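Local coordinates for DNA damage response protein Rtt109, putative (Neosartorya fumigata, PDB 5ZB9) that probably transfers an acetyl group from acetyl-CoA to lysines of histone H3, in the response to DNA damage, at residues Val71-Leu79 with Phe90-Leu100; Ser110-Ser121 with Trp168-Ile176. All blocks are in the same frame, centred on the assembly; numbering follows the deposited sequence.

Contact 1: residues Val71-Leu79 with Phe90-Leu100; sequences VIIFGIEVL and FVSKADSTGYL
Glu77 and Lys93 run next to each other on one face of an antiparallel beta hairpin, with their ends on the same side. The extended Lys93 chain runs past the carboxylate, its CD and CE each 3.3 Å from Glu77 OE2. Glu77 OE2 and Lys93 NZ form a salt bridge, with a weak hydrogen bond of 3.2 Å. Ser92 OG donates a shorter bond of 2.7 Å to Glu77 OE2. It arrives on the anti side, 23° out of the carboxylate plane. Ser92 OG sits between its backbone N and carbonyl carbon (chi1 55°), which turns it to this oxygen. A classic beta bulge sets Ser92 and Lys93 together opposite Glu77.

Leu79 runs alongside Phe90 on the same face, and its CD1 meets the edge of the Phe90 ring. On the other face, Phe74 leans toward the partner strand, and its CD1 comes 3.1 Å from Asp95 O. That oxygen also accepts from Gly75 N. Near the hairpin's open end, Thr97 OG1 donates to Ile72 O at 2.5 Å, in the carbonyl plane and on a lone pair. Ile73 CD1 touches Leu100 CD1 at 3.6 Å. A water donates to Ile73 O and accepts from Gly98 N.

Ala94 and Ser96 belong to the CoA site seen in this protein, but no CoA is bound in this model. Glu77 OE1 bonds Tyr424 OH, and Lys93 makes a cation-pi contact with Tyr146. The two oxygens of the buried Glu77 carboxylate thus have separate partners. The nearby lysine and the donated bonds would probably favour its ionised form.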
loop_
_atom_site.group_PDB
_atom_site.type_symbol
_atom_site.label_atom_id
_atom_site.label_comp_id
_atom_site.label_asym_id
_atom_site.label_seq_id
_atom_site.Cartn_x
_atom_site.Cartn_y
_atom_site.Cartn_z
ATOM N N VAL A 71 16.979 -18.386 -3.965
ATOM C CA VAL A 71 17.357 -17.052 -3.510
ATOM C C VAL A 71 16.178 -16.086 -3.634
ATOM O O VAL A 71 15.529 -15.985 -4.679
ATOM C CB VAL A 71 18.593 -16.500 -4.267
ATOM C CG1 VAL A 71 18.328 -16.338 -5.757
ATOM C CG2 VAL A 71 19.047 -15.194 -3.644
ATOM N N ILE A 72 15.888 -15.398 -2.538
ATOM C CA ILE A 72 14.840 -14.390 -2.522
ATOM C C ILE A 72 15.171 -13.249 -3.479
ATOM O O ILE A 72 16.275 -12.714 -3.455
ATOM C CB ILE A 72 14.635 -13.833 -1.102
ATOM C CG1 ILE A 72 13.952 -14.874 -0.219
ATOM C CG2 ILE A 72 13.817 -12.555 -1.137
ATOM C CD1 ILE A 72 13.864 -14.457 1.227
ATOM N N ILE A 73 14.216 -12.876 -4.321
ATOM C CA ILE A 73 14.433 -11.771 -5.246
ATOM C C ILE A 73 13.591 -10.540 -4.919
ATOM O O ILE A 73 13.876 -9.444 -5.399
ATOM C CB ILE A 73 14.133 -12.181 -6.693
ATOM C CG1 ILE A 73 12.669 -12.600 -6.828
ATOM C CG2 ILE A 73 15.071 -13.288 -7.130
ATOM C CD1 ILE A 73 12.163 -12.580 -8.244
ATOM N N PHE A 74 12.562 -10.710 -4.098
ATOM C CA PHE A 74 11.628 -9.624 -3.863
ATOM C C PHE A 74 10.844 -9.838 -2.587
ATOM O O PHE A 74 10.481 -10.960 -2.257
ATOM C CB PHE A 74 10.672 -9.484 -5.049
ATOM C CG PHE A 74 9.802 -8.260 -4.991
ATOM C CD1 PHE A 74 10.356 -6.990 -5.116
ATOM C CD2 PHE A 74 8.428 -8.374 -4.837
ATOM C CE1 PHE A 74 9.555 -5.849 -5.070
ATOM C CE2 PHE A 74 7.621 -7.243 -4.796
ATOM C CZ PHE A 74 8.186 -5.978 -4.912
ATOM N N GLY A 75 10.589 -8.755 -1.867
ATOM C CA GLY A 75 9.777 -8.819 -0.671
ATOM C C GLY A 75 8.819 -7.645 -0.617
ATOM O O GLY A 75 9.211 -6.500 -0.864
ATOM N N ILE A 76 7.558 -7.916 -0.306
ATOM C CA ILE A 76 6.596 -6.831 -0.192
ATOM C C ILE A 76 5.690 -7.040 1.011
ATOM O O ILE A 76 5.089 -8.109 1.177
ATOM C CB ILE A 76 5.760 -6.676 -1.493
ATOM C CG1 ILE A 76 4.697 -5.602 -1.323
ATOM C CG2 ILE A 76 5.138 -8.004 -1.935
ATOM C CD1 ILE A 76 4.031 -5.231 -2.618
ATOM N N GLU A 77 5.633 -6.027 1.875
ATOM C CA GLU A 77 4.734 -6.066 3.019
ATOM C C GLU A 77 3.544 -5.161 2.772
ATOM O O GLU A 77 3.694 -4.029 2.318
ATOM C CB GLU A 77 5.438 -5.653 4.311
ATOM C CG GLU A 77 4.531 -5.765 5.540
ATOM C CD GLU A 77 5.222 -5.382 6.844
ATOM O OE1 GLU A 77 5.287 -6.234 7.758
ATOM O OE2 GLU A 77 5.685 -4.227 6.963
ATOM N N VAL A 78 2.357 -5.673 3.067
ATOM C CA VAL A 78 1.135 -4.908 2.904
ATOM C C VAL A 78 0.294 -4.975 4.168
ATOM O O VAL A 78 0.033 -6.061 4.672
ATOM C CB VAL A 78 0.302 -5.427 1.738
ATOM C CG1 VAL A 78 -0.907 -4.549 1.547
ATOM C CG2 VAL A 78 1.141 -5.496 0.463
ATOM N N LEU A 79 -0.120 -3.817 4.678
ATOM C CA LEU A 79 -0.977 -3.764 5.854
ATOM C C LEU A 79 -2.422 -3.505 5.450
ATOM O O LEU A 79 -2.708 -2.552 4.716
ATOM C CB LEU A 79 -0.503 -2.680 6.817
ATOM C CG LEU A 79 1.002 -2.611 7.089
ATOM C CD1 LEU A 79 1.318 -1.401 7.965
ATOM C CD2 LEU A 79 1.509 -3.897 7.727
ATOM N N PHE A 90 -2.524 -0.866 2.545
ATOM C CA PHE A 90 -1.358 0.006 2.542
ATOM C C PHE A 90 -0.065 -0.765 2.353
ATOM O O PHE A 90 0.199 -1.728 3.075
ATOM C CB PHE A 90 -1.286 0.807 3.848
ATOM C CG PHE A 90 -0.025 1.607 3.996
ATOM C CD1 PHE A 90 0.168 2.759 3.253
ATOM C CD2 PHE A 90 0.965 1.207 4.878
ATOM C CE1 PHE A 90 1.338 3.504 3.386
ATOM C CE2 PHE A 90 2.133 1.945 5.016
ATOM C CZ PHE A 90 2.319 3.095 4.268
ATOM N N VAL A 91 0.740 -0.336 1.385
ATOM C CA VAL A 91 2.048 -0.943 1.153
ATOM C C VAL A 91 3.061 -0.325 2.113
ATOM O O VAL A 91 3.296 0.881 2.070
ATOM C CB VAL A 91 2.525 -0.739 -0.296
ATOM C CG1 VAL A 91 3.830 -1.487 -0.539
ATOM C CG2 VAL A 91 1.443 -1.169 -1.278
ATOM N N SER A 92 3.649 -1.136 2.984
ATOM C CA SER A 92 4.575 -0.601 3.969
ATOM C C SER A 92 6.020 -0.823 3.560
ATOM O O SER A 92 6.886 -0.016 3.883
ATOM C CB SER A 92 4.320 -1.217 5.341
ATOM O OG SER A 92 4.375 -2.629 5.279
ATOM N N LYS A 93 6.275 -1.906 2.835
ATOM C CA LYS A 93 7.637 -2.274 2.445
ATOM C C LYS A 93 7.657 -2.944 1.080
ATOM O O LYS A 93 6.759 -3.718 0.740
ATOM C CB LYS A 93 8.265 -3.225 3.481
ATOM C CG LYS A 93 8.507 -2.623 4.854
ATOM C CD LYS A 93 8.724 -3.704 5.919
ATOM C CE LYS A 93 8.760 -3.078 7.310
ATOM N NZ LYS A 93 8.526 -4.065 8.398
ATOM N N ALA A 94 8.695 -2.663 0.307
ATOM C CA ALA A 94 8.896 -3.331 -0.970
ATOM C C ALA A 94 10.341 -3.160 -1.389
ATOM O O ALA A 94 10.786 -2.048 -1.647
ATOM C CB ALA A 94 7.964 -2.783 -2.030
ATOM N N ASP A 95 11.078 -4.262 -1.435
ATOM C CA ASP A 95 12.478 -4.209 -1.820
ATOM C C ASP A 95 12.835 -5.405 -2.677
ATOM O O ASP A 95 12.147 -6.422 -2.650
ATOM C CB ASP A 95 13.380 -4.161 -0.584
ATOM C CG ASP A 95 14.641 -3.327 -0.809
ATOM O OD1 ASP A 95 14.873 -2.881 -1.958
ATOM O OD2 ASP A 95 15.398 -3.123 0.168
ATOM N N SER A 96 13.904 -5.271 -3.450
ATOM C CA SER A 96 14.448 -6.391 -4.205
ATOM C C SER A 96 15.820 -6.703 -3.647
ATOM O O SER A 96 16.347 -5.944 -2.841
ATOM C CB SER A 96 14.540 -6.069 -5.689
ATOM O OG SER A 96 15.456 -5.012 -5.892
ATOM N N THR A 97 16.400 -7.817 -4.069
ATOM C CA THR A 97 17.711 -8.200 -3.565
ATOM C C THR A 97 18.767 -7.974 -4.633
ATOM O O THR A 97 19.932 -7.745 -4.330
ATOM C CB THR A 97 17.735 -9.663 -3.113
ATOM O OG1 THR A 97 17.280 -10.499 -4.184
ATOM C CG2 THR A 97 16.838 -9.854 -1.914
ATOM N N GLY A 98 18.345 -8.034 -5.888
ATOM C CA GLY A 98 19.247 -7.822 -6.998
ATOM C C GLY A 98 19.702 -9.119 -7.630
ATOM O O GLY A 98 20.573 -9.110 -8.498
ATOM N N TYR A 99 19.109 -10.235 -7.207
ATOM C CA TYR A 99 19.531 -11.551 -7.695
ATOM C C TYR A 99 18.585 -12.144 -8.729
ATOM O O TYR A 99 18.735 -13.298 -9.125
ATOM C CB TYR A 99 19.711 -12.511 -6.515
ATOM C CG TYR A 99 20.826 -12.046 -5.622
ATOM C CD1 TYR A 99 22.153 -12.151 -6.030
ATOM C CD2 TYR A 99 20.559 -11.449 -4.398
ATOM C CE1 TYR A 99 23.184 -11.701 -5.228
ATOM C CE2 TYR A 99 21.585 -10.994 -3.591
ATOM C CZ TYR A 99 22.895 -11.123 -4.013
ATOM O OH TYR A 99 23.918 -10.672 -3.213
ATOM N N LEU A 100 17.630 -11.342 -9.184
ATOM C CA LEU A 100 16.684 -11.781 -10.199
ATOM C C LEU A 100 17.389 -12.207 -11.486
ATOM O O LEU A 100 16.876 -13.045 -12.232
ATOM C CB LEU A 100 15.674 -10.672 -10.493
ATOM C CG LEU A 100 14.657 -10.919 -11.608
ATOM C CD1 LEU A 100 13.869 -12.196 -11.347
ATOM C CD2 LEU A 100 13.731 -9.720 -11.759
HETATM O O HOH W 1 16.079 -9.131 -7.257
#

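Contact 2: residues Ser110-Ser121 with Trp168-Ile176; sequences SLLRLISNAFLS and WWCRVIDPI
Val172 is the knob of this helix pair. Its side chain sits in a hole made by Arg113, Ser116, Asn117 and Leu120. Val172 CG1 lies anti to the backbone N (chi1 167°) and reaches Leu120 CD1 at 4.0 Å, where Leu120 lies across Val172. Val172 CG2 meets Arg113 CG at 3.8 Å as these two side chains pass in opposite senses. Leu120 CD1 also touches Ile173 CD1, while Leu120 CB packs on Ile176 CD1 at 3.7 Å.

Trp168 closes the other end of the packed part. Trp168 CZ2 lies 3.6 Å from Arg113 N, and the ring edge meets Ser110 OG. Val172 CG2 lies over one face of this ring, towards the rim. Trp168 CZ3 in turn sits over the centre of the Trp169 ring. Ser116 OG is 3.5 Å from Trp168 CH2, but it donates to Leu112 O. That carbonyl also accepts from Ser116 N, and the two donors come from opposite faces of its plane.

The helix segments cross at -47°, with this one knob in its hole, and their axes approach to 8.8 Å. Both helices lie in the Rtt109-type (KAT11) histone acetyltransferase domain and pack beside its central sheet. Leu112, Arg113, Trp168 and Arg171 are residues of the CoA site seen in this protein, though no CoA is bound here.

The outer side is looser and polar. No direct hydrogen bond joins the two segments. A water instead accepts from Arg113 NH1 and Asn117 ND2, each at 2.7 Å, and donates to Arg171 O. It meets the Arg113 guanidinium at its edge, in plane. Arg113 CD rests on Arg171 CB. Exposed Pro175 borders the amide of Asn117 on this side.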
loop_
_atom_site.group_PDB
_atom_site.type_symbol
_atom_site.label_atom_id
_atom_site.label_comp_id
_atom_site.label_asym_id
_atom_site.label_seq_id
_atom_site.Cartn_x
_atom_site.Cartn_y
_atom_site.Cartn_z
ATOM N N SER A 110 8.886 -6.040 -16.237
ATOM C CA SER A 110 9.307 -6.023 -14.843
ATOM C C SER A 110 8.507 -7.081 -14.100
ATOM O O SER A 110 7.321 -6.897 -13.824
ATOM C CB SER A 110 9.120 -4.633 -14.196
ATOM O OG SER A 110 9.714 -4.541 -12.890
ATOM N N LEU A 111 9.160 -8.201 -13.809
ATOM C CA LEU A 111 8.561 -9.230 -12.975
ATOM C C LEU A 111 8.133 -8.639 -11.648
ATOM O O LEU A 111 7.085 -8.994 -11.117
ATOM C CB LEU A 111 9.535 -10.383 -12.739
ATOM C CG LEU A 111 9.761 -11.280 -13.948
ATOM C CD1 LEU A 111 10.761 -12.379 -13.612
ATOM C CD2 LEU A 111 8.431 -11.856 -14.415
ATOM N N LEU A 112 8.943 -7.729 -11.115
ATOM C CA LEU A 112 8.625 -7.127 -9.832
ATOM C C LEU A 112 7.333 -6.311 -9.927
ATOM O O LEU A 112 6.528 -6.312 -8.991
ATOM C CB LEU A 112 9.781 -6.266 -9.332
ATOM C CG LEU A 112 11.148 -6.957 -9.273
ATOM C CD1 LEU A 112 12.122 -6.150 -8.434
ATOM C CD2 LEU A 112 11.034 -8.383 -8.746
ATOM N N ARG A 113 7.111 -5.649 -11.060
ATOM C CA ARG A 113 5.869 -4.902 -11.242
ATOM C C ARG A 113 4.691 -5.864 -11.303
ATOM O O ARG A 113 3.666 -5.638 -10.665
ATOM C CB ARG A 113 5.908 -4.032 -12.505
ATOM C CG ARG A 113 4.601 -3.268 -12.766
ATOM C CD ARG A 113 4.677 -2.320 -13.975
ATOM N NE ARG A 113 5.032 -2.995 -15.226
ATOM C CZ ARG A 113 4.234 -3.827 -15.893
ATOM N NH1 ARG A 113 3.018 -4.105 -15.436
ATOM N NH2 ARG A 113 4.654 -4.392 -17.017
ATOM N N LEU A 114 4.847 -6.947 -12.060
ATOM C CA LEU A 114 3.786 -7.944 -12.211
ATOM C C LEU A 114 3.414 -8.591 -10.879
ATOM O O LEU A 114 2.231 -8.767 -10.563
ATOM C CB LEU A 114 4.207 -9.013 -13.216
ATOM C CG LEU A 114 4.205 -8.536 -14.669
ATOM C CD1 LEU A 114 4.663 -9.645 -15.593
ATOM C CD2 LEU A 114 2.816 -8.050 -15.053
ATOM N N ILE A 115 4.433 -8.930 -10.095
ATOM C CA ILE A 115 4.223 -9.527 -8.789
ATOM C C ILE A 115 3.475 -8.576 -7.852
ATOM O O ILE A 115 2.470 -8.965 -7.253
ATOM C CB ILE A 115 5.563 -9.947 -8.153
ATOM C CG1 ILE A 115 6.197 -11.078 -8.964
ATOM C CG2 ILE A 115 5.358 -10.383 -6.709
ATOM C CD1 ILE A 115 7.585 -11.436 -8.512
ATOM N N SER A 116 3.955 -7.338 -7.740
ATOM C CA SER A 116 3.333 -6.331 -6.876
ATOM C C SER A 116 1.865 -6.083 -7.233
ATOM O O SER A 116 1.019 -5.956 -6.357
ATOM C CB SER A 116 4.103 -5.009 -6.964
ATOM O OG SER A 116 5.479 -5.199 -6.703
ATOM N N ASN A 117 1.600 -5.984 -8.532
ATOM C CA ASN A 117 0.263 -5.849 -9.100
ATOM C C ASN A 117 -0.629 -7.027 -8.683
ATOM O O ASN A 117 -1.741 -6.844 -8.183
ATOM C CB ASN A 117 0.399 -5.754 -10.633
ATOM C CG ASN A 117 -0.910 -5.456 -11.354
ATOM O OD1 ASN A 117 -1.998 -5.773 -10.887
ATOM N ND2 ASN A 117 -0.792 -4.856 -12.525
ATOM N N ALA A 118 -0.123 -8.239 -8.880
ATOM C CA ALA A 118 -0.874 -9.451 -8.583
ATOM C C ALA A 118 -1.178 -9.581 -7.099
ATOM O O ALA A 118 -2.292 -9.930 -6.725
ATOM C CB ALA A 118 -0.107 -10.677 -9.075
ATOM N N PHE A 119 -0.188 -9.301 -6.258
ATOM C CA PHE A 119 -0.366 -9.368 -4.805
ATOM C C PHE A 119 -1.418 -8.361 -4.312
ATOM O O PHE A 119 -2.315 -8.720 -3.548
ATOM C CB PHE A 119 0.977 -9.143 -4.095
ATOM C CG PHE A 119 0.966 -9.498 -2.630
ATOM C CD1 PHE A 119 0.375 -10.672 -2.186
ATOM C CD2 PHE A 119 1.568 -8.662 -1.696
ATOM C CE1 PHE A 119 0.373 -10.999 -0.830
ATOM C CE2 PHE A 119 1.569 -8.978 -0.347
ATOM C CZ PHE A 119 0.970 -10.147 0.088
ATOM N N LEU A 120 -1.317 -7.111 -4.755
ATOM C CA LEU A 120 -2.312 -6.095 -4.407
ATOM C C LEU A 120 -3.702 -6.464 -4.932
ATOM O O LEU A 120 -4.685 -6.389 -4.196
ATOM C CB LEU A 120 -1.892 -4.729 -4.944
ATOM C CG LEU A 120 -0.672 -4.096 -4.262
ATOM C CD1 LEU A 120 -0.285 -2.781 -4.910
ATOM C CD2 LEU A 120 -0.954 -3.884 -2.781
ATOM N N SER A 121 -3.775 -6.865 -6.199
ATOM C CA SER A 121 -5.020 -7.356 -6.789
ATOM C C SER A 121 -5.647 -8.442 -5.928
ATOM O O SER A 121 -6.840 -8.412 -5.629
ATOM C CB SER A 121 -4.776 -7.912 -8.194
ATOM O OG SER A 121 -5.400 -7.107 -9.172
ATOM N N TRP A 168 6.784 4.185 -11.349
ATOM C CA TRP A 168 6.718 2.727 -11.247
ATOM C C TRP A 168 5.464 2.293 -10.488
ATOM O O TRP A 168 4.706 1.443 -10.952
ATOM C CB TRP A 168 7.980 2.188 -10.560
ATOM C CG TRP A 168 8.124 0.688 -10.571
ATOM C CD1 TRP A 168 8.642 -0.085 -11.575
ATOM C CD2 TRP A 168 7.760 -0.222 -9.517
ATOM N NE1 TRP A 168 8.617 -1.413 -11.212
ATOM C CE2 TRP A 168 8.083 -1.523 -9.955
ATOM C CE3 TRP A 168 7.194 -0.058 -8.251
ATOM C CZ2 TRP A 168 7.863 -2.647 -9.172
ATOM C CZ3 TRP A 168 6.973 -1.184 -7.468
ATOM C CH2 TRP A 168 7.309 -2.459 -7.931
ATOM N N TRP A 169 5.242 2.899 -9.329
ATOM C CA TRP A 169 4.100 2.552 -8.498
ATOM C C TRP A 169 2.777 2.884 -9.174
ATOM O O TRP A 169 1.798 2.169 -9.002
ATOM C CB TRP A 169 4.193 3.250 -7.139
ATOM C CG TRP A 169 5.033 2.487 -6.159
ATOM C CD1 TRP A 169 6.210 2.889 -5.596
ATOM C CD2 TRP A 169 4.768 1.176 -5.647
ATOM N NE1 TRP A 169 6.682 1.916 -4.753
ATOM C CE2 TRP A 169 5.814 0.857 -4.764
ATOM C CE3 TRP A 169 3.741 0.247 -5.844
ATOM C CZ2 TRP A 169 5.860 -0.353 -4.074
ATOM C CZ3 TRP A 169 3.787 -0.946 -5.165
ATOM C CH2 TRP A 169 4.840 -1.242 -4.294
ATOM N N CYS A 170 2.741 3.959 -9.951
ATOM C CA CYS A 170 1.531 4.252 -10.717
ATOM C C CYS A 170 1.266 3.157 -11.755
ATOM O O CYS A 170 0.111 2.796 -11.981
ATOM C CB CYS A 170 1.628 5.622 -11.383
ATOM S SG CYS A 170 1.617 6.986 -10.190
ATOM N N ARG A 171 2.323 2.603 -12.358
ATOM C CA ARG A 171 2.165 1.537 -13.342
ATOM C C ARG A 171 1.717 0.240 -12.673
ATOM O O ARG A 171 1.069 -0.593 -13.289
ATOM C CB ARG A 171 3.467 1.320 -14.121
ATOM C CG ARG A 171 3.786 2.421 -15.137
ATOM C CD ARG A 171 4.994 2.053 -15.995
ATOM N NE ARG A 171 6.209 1.932 -15.192
ATOM C CZ ARG A 171 7.151 2.866 -15.109
ATOM N NH1 ARG A 171 8.212 2.667 -14.342
ATOM N NH2 ARG A 171 7.033 3.994 -15.800
ATOM N N VAL A 172 2.059 0.074 -11.401
ATOM C CA VAL A 172 1.587 -1.075 -10.634
ATOM C C VAL A 172 0.084 -0.961 -10.397
ATOM O O VAL A 172 -0.674 -1.926 -10.537
ATOM C CB VAL A 172 2.302 -1.182 -9.269
ATOM C CG1 VAL A 172 1.587 -2.168 -8.360
ATOM C CG2 VAL A 172 3.771 -1.558 -9.452
ATOM N N ILE A 173 -0.331 0.245 -10.032
ATOM C CA ILE A 173 -1.712 0.548 -9.688
ATOM C C ILE A 173 -2.640 0.599 -10.917
ATOM O O ILE A 173 -3.795 0.177 -10.843
ATOM C CB ILE A 173 -1.756 1.890 -8.902
ATOM C CG1 ILE A 173 -1.211 1.658 -7.492
ATOM C CG2 ILE A 173 -3.157 2.500 -8.857
ATOM C CD1 ILE A 173 -1.879 0.515 -6.778
ATOM N N ASP A 174 -2.126 1.089 -12.045
ATOM C CA ASP A 174 -2.959 1.348 -13.228
ATOM C C ASP A 174 -3.851 0.164 -13.657
ATOM O O ASP A 174 -5.045 0.355 -13.868
ATOM C CB ASP A 174 -2.082 1.797 -14.407
ATOM C CG ASP A 174 -2.871 2.525 -15.488
ATOM O OD1 ASP A 174 -3.732 3.361 -15.147
ATOM O OD2 ASP A 174 -2.633 2.269 -16.683
ATOM N N PRO A 175 -3.294 -1.062 -13.775
ATOM C CA PRO A 175 -4.174 -2.161 -14.206
ATOM C C PRO A 175 -5.219 -2.549 -13.162
ATOM O O PRO A 175 -6.292 -3.038 -13.525
ATOM C CB PRO A 175 -3.201 -3.320 -14.445
ATOM C CG PRO A 175 -1.879 -2.684 -14.621
ATOM C CD PRO A 175 -1.891 -1.504 -13.704
ATOM N N ILE A 176 -4.915 -2.347 -11.886
ATOM C CA ILE A 176 -5.913 -2.594 -10.855
ATOM C C ILE A 176 -7.042 -1.599 -11.026
ATOM O O ILE A 176 -8.217 -1.971 -11.052
ATOM C CB ILE A 176 -5.341 -2.459 -9.445
ATOM C CG1 ILE A 176 -4.108 -3.337 -9.290
ATOM C CG2 ILE A 176 -6.393 -2.825 -8.414
ATOM C CD1 ILE A 176 -3.550 -3.342 -7.890
HETATM O O HOH W 2 1.363 -3.539 -13.333
#

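How the contacts relate
Contact 1 precedes contact 2 along the chain, and their centres are 12 Å apart. Strand 86-96 is followed by helix 111-127, which packs back on the hairpin of contact 1. Phe74 CZ touches Ser116 OG at 3.3 Å. Ile76 CG2 and Val78 CG2 each lie 3.6 Å from the ring of Phe119, at CD2 and CE2 respectively. Helix 162-177 also reaches the hairpin, through Trp169 on Val91 and Ala94. Both contacts supply the CoA site. Ala94 and Ser96 come from contact 1, and Leu112, Arg113, Trp168 and Arg171 from contact 2. The two sets meet where Ser96 CB lies 3.7 Å from Leu112 CD1.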